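Local atomic coordinates of 5-oxopent-3-ene-1,2,5-tricarboxylate decarboxylase (Exiguobacterium antarcticum B7, PDB entry 6IYM), a protein that belongs to the fumarylacetoacetate hydrolase family and binds a magnesium ion through three acidic side chains. Residues A[66-71]-A[234-239]; A[127-132]-A[145-150]. All coordinates share one frame; numbering follows the deposited sequence.

Interaction 1 of 2, residues A[66-71]-A[234-239]; sequences YLPPRN and GDVIAT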
loop_
_atom_site.group_PDB
_atom_site.type_symbol
_atom_site.label_atom_id
_atom_site.label_comp_id
_atom_site.label_asym_id
_atom_site.label_seq_id
_atom_site.Cartn_x
_atom_site.Cartn_y
_atom_site.Cartn_z
ATOM N N TYR A 66 14.009 -4.587 -5.401
ATOM C CA TYR A 66 13.156 -3.849 -6.373
ATOM C C TYR A 66 12.301 -2.859 -5.594
ATOM O O TYR A 66 12.403 -2.867 -4.348
ATOM C CB TYR A 66 12.275 -4.812 -7.168
ATOM C CG TYR A 66 11.482 -5.749 -6.294
ATOM C CD1 TYR A 66 10.283 -5.366 -5.730
ATOM C CD2 TYR A 66 11.973 -7.002 -5.985
ATOM C CE1 TYR A 66 9.553 -6.237 -4.936
ATOM C CE2 TYR A 66 11.268 -7.879 -5.184
ATOM C CZ TYR A 66 10.054 -7.497 -4.661
ATOM O OH TYR A 66 9.375 -8.377 -3.874
ATOM N N LEU A 67 11.576 -2.004 -6.305
ATOM C CA LEU A 67 10.524 -1.122 -5.744
ATOM C C LEU A 67 9.243 -1.946 -5.690
ATOM O O LEU A 67 8.725 -2.367 -6.724
ATOM C CB LEU A 67 10.381 0.130 -6.613
ATOM C CG LEU A 67 9.404 1.184 -6.088
ATOM C CD1 LEU A 67 9.968 1.895 -4.869
ATOM C CD2 LEU A 67 9.053 2.195 -7.176
ATOM N N PRO A 68 8.722 -2.276 -4.488
ATOM C CA PRO A 68 7.585 -3.179 -4.396
ATOM C C PRO A 68 6.429 -2.524 -5.152
ATOM O O PRO A 68 6.224 -1.318 -5.056
ATOM C CB PRO A 68 7.306 -3.336 -2.894
ATOM C CG PRO A 68 8.464 -2.668 -2.182
ATOM C CD PRO A 68 9.116 -1.738 -3.185
ATOM N N PRO A 69 5.674 -3.291 -5.962
ATOM C CA PRO A 69 4.594 -2.718 -6.766
ATOM C C PRO A 69 3.424 -2.219 -5.899
ATOM O O PRO A 69 2.612 -1.459 -6.384
ATOM C CB PRO A 69 4.193 -3.912 -7.649
ATOM C CG PRO A 69 4.481 -5.121 -6.776
ATOM C CD PRO A 69 5.798 -4.751 -6.119
ATOM N N ARG A 70 3.353 -2.653 -4.636
ATOM C CA ARG A 70 2.342 -2.146 -3.684
ATOM C C ARG A 70 2.943 -2.082 -2.273
ATOM O O ARG A 70 4.096 -2.520 -2.105
ATOM C CB ARG A 70 1.058 -2.968 -3.866
ATOM C CG ARG A 70 1.028 -4.324 -3.192
ATOM C CD ARG A 70 -0.154 -5.083 -3.780
ATOM N NE ARG A 70 -0.446 -6.336 -3.098
ATOM C CZ ARG A 70 -1.665 -6.842 -2.895
ATOM N NH1 ARG A 70 -2.749 -6.194 -3.293
ATOM N NH2 ARG A 70 -1.790 -7.997 -2.271
ATOM N N ASN A 71 2.213 -1.533 -1.291
ATOM C CA ASN A 71 2.807 -1.300 0.045
ATOM C C ASN A 71 3.315 -2.641 0.574
ATOM O O ASN A 71 2.688 -3.683 0.306
ATOM C CB ASN A 71 1.855 -0.714 1.071
ATOM C CG ASN A 71 1.351 0.671 0.734
ATOM O OD1 ASN A 71 1.468 1.129 -0.390
ATOM N ND2 ASN A 71 0.734 1.317 1.704
ATOM N N GLY A 234 5.590 -10.465 -6.339
ATOM C CA GLY A 234 6.433 -9.327 -5.924
ATOM C C GLY A 234 5.947 -8.665 -4.655
ATOM O O GLY A 234 6.601 -7.674 -4.214
ATOM N N ASP A 235 4.840 -9.135 -4.072
ATOM C CA ASP A 235 4.462 -8.727 -2.689
ATOM C C ASP A 235 5.624 -9.013 -1.723
ATOM O O ASP A 235 6.298 -10.067 -1.872
ATOM C CB ASP A 235 3.224 -9.460 -2.194
ATOM C CG ASP A 235 1.936 -8.692 -2.380
ATOM O OD1 ASP A 235 2.007 -7.455 -2.543
ATOM O OD2 ASP A 235 0.872 -9.344 -2.351
ATOM N N VAL A 236 5.834 -8.112 -0.762
ATOM C CA VAL A 236 6.842 -8.233 0.332
ATOM C C VAL A 236 6.079 -8.295 1.656
ATOM O O VAL A 236 5.388 -7.327 2.007
ATOM C CB VAL A 236 7.852 -7.069 0.334
ATOM C CG1 VAL A 236 8.918 -7.227 1.413
ATOM C CG2 VAL A 236 8.520 -6.895 -1.015
ATOM N N ILE A 237 6.214 -9.387 2.395
ATOM C CA ILE A 237 5.542 -9.505 3.712
ATOM C C ILE A 237 6.621 -9.488 4.790
ATOM O O ILE A 237 7.458 -10.445 4.833
ATOM C CB ILE A 237 4.646 -10.758 3.741
ATOM C CG1 ILE A 237 3.733 -10.793 2.519
ATOM C CG2 ILE A 237 3.846 -10.809 5.038
ATOM C CD1 ILE A 237 2.889 -12.029 2.399
ATOM N N ALA A 238 6.581 -8.479 5.656
ATOM C CA ALA A 238 7.507 -8.336 6.793
ATOM C C ALA A 238 6.909 -9.108 7.979
ATOM O O ALA A 238 5.819 -8.756 8.374
ATOM C CB ALA A 238 7.719 -6.887 7.087
ATOM N N THR A 239 7.612 -10.117 8.527
ATOM C CA THR A 239 7.004 -11.175 9.378
ATOM C C THR A 239 7.168 -10.880 10.866
ATOM O O THR A 239 6.916 -11.806 11.664
ATOM C CB THR A 239 7.524 -12.568 9.009
ATOM O OG1 THR A 239 8.936 -12.575 9.164
ATOM C CG2 THR A 239 7.187 -12.955 7.582
#
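The flat guanidinium of Arg70 meets the flat carboxylate of Asp235 edge to edge, the two planes only 20° apart. Arg70 grips side-on, with one nitrogen for each oxygen. Arg70 NE gives its hydrogen to OD1 of Asp235 at 2.8 Å, with the acceptor almost exactly in the guanidinium plane, while Arg70 NH2 reaches Asp235 OD2 at 3.0 Å from a slight tilt. Both oxygens use their syn lone pairs, so the pair of bonds fixes the rotation of the carboxylate. From CG to NE the arginine chain runs extended, which carries the guanidinium out beside 234-239. Asp235 OD2 also accepts from Glu232 N, and Arg70 NH2 has a second acceptor in Thr230 O; NH1 crosses to Ser102 OG of the second subunit, so this buried salt bridge borders the dimer interface.

The second flat group is the Tyr66 ring, which has Gly234 O at its edge. The phenol OH donates to that oxygen at 2.9 Å, coming from well above the carbonyl plane instead of along a lone pair. With CG held between the backbone N and the carbonyl carbon (chi1 52°), the ring reaches Gly234, and Pro68 CA lies in plane at its edge. The Val236 side chain runs alongside the phenol the opposite way, its CG2 3.3 Å from the Tyr66 OH. Val236 CG2 also packs, more loosely, on Pro68 CB, 4.2 Å away. Gly234 has a positive phi of 90°, a backbone shape that favours glycine.

Here the proline-rich loop leading into strand 72-75 is tied to the turn leading into strand 236-238. Those two strands then run as parallel neighbours in the large mixed sheet of this fumarylacetoacetate hydrolase fold.

Interaction 2 of 2, residues A[127-132]-A[145-150]; sequences LAIIIG and EHVFGY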
loop_
_atom_site.group_PDB
_atom_site.type_symbol
_atom_site.label_atom_id
_atom_site.label_comp_id
_atom_site.label_asym_id
_atom_site.label_seq_id
_atom_site.Cartn_x
_atom_site.Cartn_y
_atom_site.Cartn_z
ATOM N N LEU A 127 12.451 -10.745 8.923
ATOM C CA LEU A 127 12.455 -11.660 7.759
ATOM C C LEU A 127 11.323 -11.236 6.825
ATOM O O LEU A 127 10.189 -11.094 7.297
ATOM C CB LEU A 127 12.244 -13.093 8.240
ATOM C CG LEU A 127 12.055 -14.137 7.142
ATOM C CD1 LEU A 127 13.289 -14.229 6.271
ATOM C CD2 LEU A 127 11.723 -15.494 7.759
ATOM N N ALA A 128 11.642 -11.023 5.560
ATOM C CA ALA A 128 10.685 -10.619 4.521
ATOM C C ALA A 128 10.384 -11.824 3.642
ATOM O O ALA A 128 11.344 -12.405 3.132
ATOM C CB ALA A 128 11.268 -9.516 3.689
ATOM N N ILE A 129 9.106 -12.175 3.483
ATOM C CA ILE A 129 8.630 -13.134 2.433
ATOM C C ILE A 129 8.451 -12.398 1.097
ATOM O O ILE A 129 7.705 -11.392 1.052
ATOM C CB ILE A 129 7.304 -13.798 2.846
ATOM C CG1 ILE A 129 7.381 -14.449 4.228
ATOM C CG2 ILE A 129 6.849 -14.779 1.773
ATOM C CD1 ILE A 129 6.008 -14.764 4.814
ATOM N N ILE A 130 9.028 -12.935 0.027
ATOM C CA ILE A 130 8.862 -12.433 -1.363
ATOM C C ILE A 130 7.910 -13.357 -2.137
ATOM O O ILE A 130 8.280 -14.491 -2.399
ATOM C CB ILE A 130 10.224 -12.339 -2.048
ATOM C CG1 ILE A 130 11.235 -11.568 -1.196
ATOM C CG2 ILE A 130 10.059 -11.725 -3.424
ATOM C CD1 ILE A 130 10.940 -10.097 -1.110
ATOM N N ILE A 131 6.738 -12.868 -2.528
ATOM C CA ILE A 131 5.680 -13.692 -3.200
ATOM C C ILE A 131 6.089 -13.804 -4.666
ATOM O O ILE A 131 6.522 -12.780 -5.235
ATOM C CB ILE A 131 4.293 -13.056 -3.009
ATOM C CG1 ILE A 131 3.927 -12.941 -1.530
ATOM C CG2 ILE A 131 3.219 -13.776 -3.813
ATOM C CD1 ILE A 131 3.735 -14.268 -0.837
ATOM N N GLY A 132 6.034 -15.016 -5.219
ATOM C CA GLY A 132 6.485 -15.288 -6.593
ATOM C C GLY A 132 5.317 -15.566 -7.527
ATOM O O GLY A 132 5.498 -15.445 -8.741
ATOM N N GLU A 145 4.654 -22.832 -2.238
ATOM C CA GLU A 145 4.643 -22.862 -3.716
ATOM C C GLU A 145 4.429 -21.438 -4.256
ATOM O O GLU A 145 4.873 -21.171 -5.373
ATOM C CB GLU A 145 3.606 -23.888 -4.202
ATOM C CG GLU A 145 4.232 -25.022 -4.994
ATOM C CD GLU A 145 4.882 -24.593 -6.305
ATOM O OE1 GLU A 145 4.387 -23.619 -6.919
ATOM O OE2 GLU A 145 5.886 -25.229 -6.720
ATOM N N HIS A 146 3.770 -20.550 -3.507
ATOM C CA HIS A 146 3.582 -19.134 -3.926
ATOM C C HIS A 146 4.747 -18.226 -3.466
ATOM O O HIS A 146 4.643 -17.016 -3.669
ATOM C CB HIS A 146 2.226 -18.619 -3.422
ATOM C CG HIS A 146 1.056 -19.301 -4.041
ATOM N ND1 HIS A 146 0.625 -20.567 -3.635
ATOM C CD2 HIS A 146 0.204 -18.897 -5.006
ATOM C CE1 HIS A 146 -0.437 -20.899 -4.339
ATOM N NE2 HIS A 146 -0.708 -19.901 -5.179
ATOM N N VAL A 147 5.804 -18.762 -2.839
ATOM C CA VAL A 147 6.932 -17.946 -2.302
ATOM C C VAL A 147 8.082 -18.025 -3.320
ATOM O O VAL A 147 8.523 -19.120 -3.673
ATOM C CB VAL A 147 7.336 -18.391 -0.876
ATOM C CG1 VAL A 147 8.591 -17.673 -0.380
ATOM C CG2 VAL A 147 6.216 -18.182 0.137
ATOM N N PHE A 148 8.556 -16.893 -3.810
ATOM C CA PHE A 148 9.787 -16.849 -4.634
ATOM C C PHE A 148 11.000 -17.014 -3.705
ATOM O O PHE A 148 12.014 -17.605 -4.107
ATOM C CB PHE A 148 9.881 -15.528 -5.390
ATOM C CG PHE A 148 11.089 -15.432 -6.275
ATOM C CD1 PHE A 148 11.127 -16.105 -7.490
ATOM C CD2 PHE A 148 12.195 -14.687 -5.884
ATOM C CE1 PHE A 148 12.241 -16.019 -8.309
ATOM C CE2 PHE A 148 13.311 -14.609 -6.705
ATOM C CZ PHE A 148 13.331 -15.280 -7.908
ATOM N N GLY A 149 10.941 -16.420 -2.507
ATOM C CA GLY A 149 12.106 -16.398 -1.607
ATOM C C GLY A 149 11.952 -15.434 -0.446
ATOM O O GLY A 149 10.815 -15.142 -0.069
ATOM N N TYR A 150 13.085 -15.019 0.129
ATOM C CA TYR A 150 13.148 -14.282 1.413
ATOM C C TYR A 150 14.272 -13.245 1.362
ATOM O O TYR A 150 15.287 -13.458 0.664
ATOM C CB TYR A 150 13.362 -15.241 2.581
ATOM C CG TYR A 150 12.418 -16.407 2.682
ATOM C CD1 TYR A 150 12.694 -17.609 2.045
ATOM C CD2 TYR A 150 11.276 -16.330 3.457
ATOM C CE1 TYR A 150 11.837 -18.694 2.155
ATOM C CE2 TYR A 150 10.412 -17.407 3.581
ATOM C CZ TYR A 150 10.695 -18.595 2.927
ATOM O OH TYR A 150 9.833 -19.643 3.063
#
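A classic beta bulge interrupts the antiparallel pairing of strands 121-131 and 147-158: Phe148 and Gly149 both face Ile130. The carbonyl oxygen of Ile130 takes two N-H groups, from Phe148 N at 2.8 Å and from Gly149 N at a longer 3.3 Å. Ile130 N returns a bond to Gly149 O, making Ile130 and Gly149 a hydrogen-bonded pair. Past the bulge, Gly132 N donates to His146 O at 2.9 Å and closes the end of the ladder.

Ile129 and Tyr150 form a non-hydrogen-bonded pair, with their side chains on the same face. Leu127 sends CD1 to Tyr150 CB, 3.8 Å away, while the side chains of Ile129 and Val147 run roughly perpendicular, their CG2 methyls in contact. Val147 CG1 lies over one face of the Tyr150 ring, toward its rim. Val218 and Leu222 of helix 218-225 pack against this side. On the Ile130 side of the sheet, Ile130 CG2 lies 4.3 Å from Phe148 CB; CG of Phe148 is anti to the backbone N (chi1 -178°), and its ring points outward from 127-132 and meets Trp5. Tyr150 CA makes a weak C-H...O contact of 3.1 Å with Ala128 O.

Main-chain groups thus supply the polar bonds across the contact and the side chains add apolar packing; the bulge takes up its extra residue because Ile130 O accepts from both Phe148 N and Gly149 N.

In the fold
Both contacts are buried and reach the same mixed sheet, interaction 1 through strand 236-238, with 66-71 as a loop, and interaction 2 through the neighbouring strand 121-131. They meet directly: Thr239 OG1 lies 2.7 Å from Leu127 O, probably hydrogen-bonded, and Gly234 N is equally near Ile131 O. Tyr66 also packs against Ile130. Along the chain, 127-132 and 145-150 are nested within the loop that 66-71 and 234-239 close. Their chemistry follows their place. Interaction 1, which borders the second subunit, relies mainly on polar side-chain bonds, with some apolar packing; interaction 2, untouched by the other chain, combines a backbone ladder with apolar packing against helix 218-225.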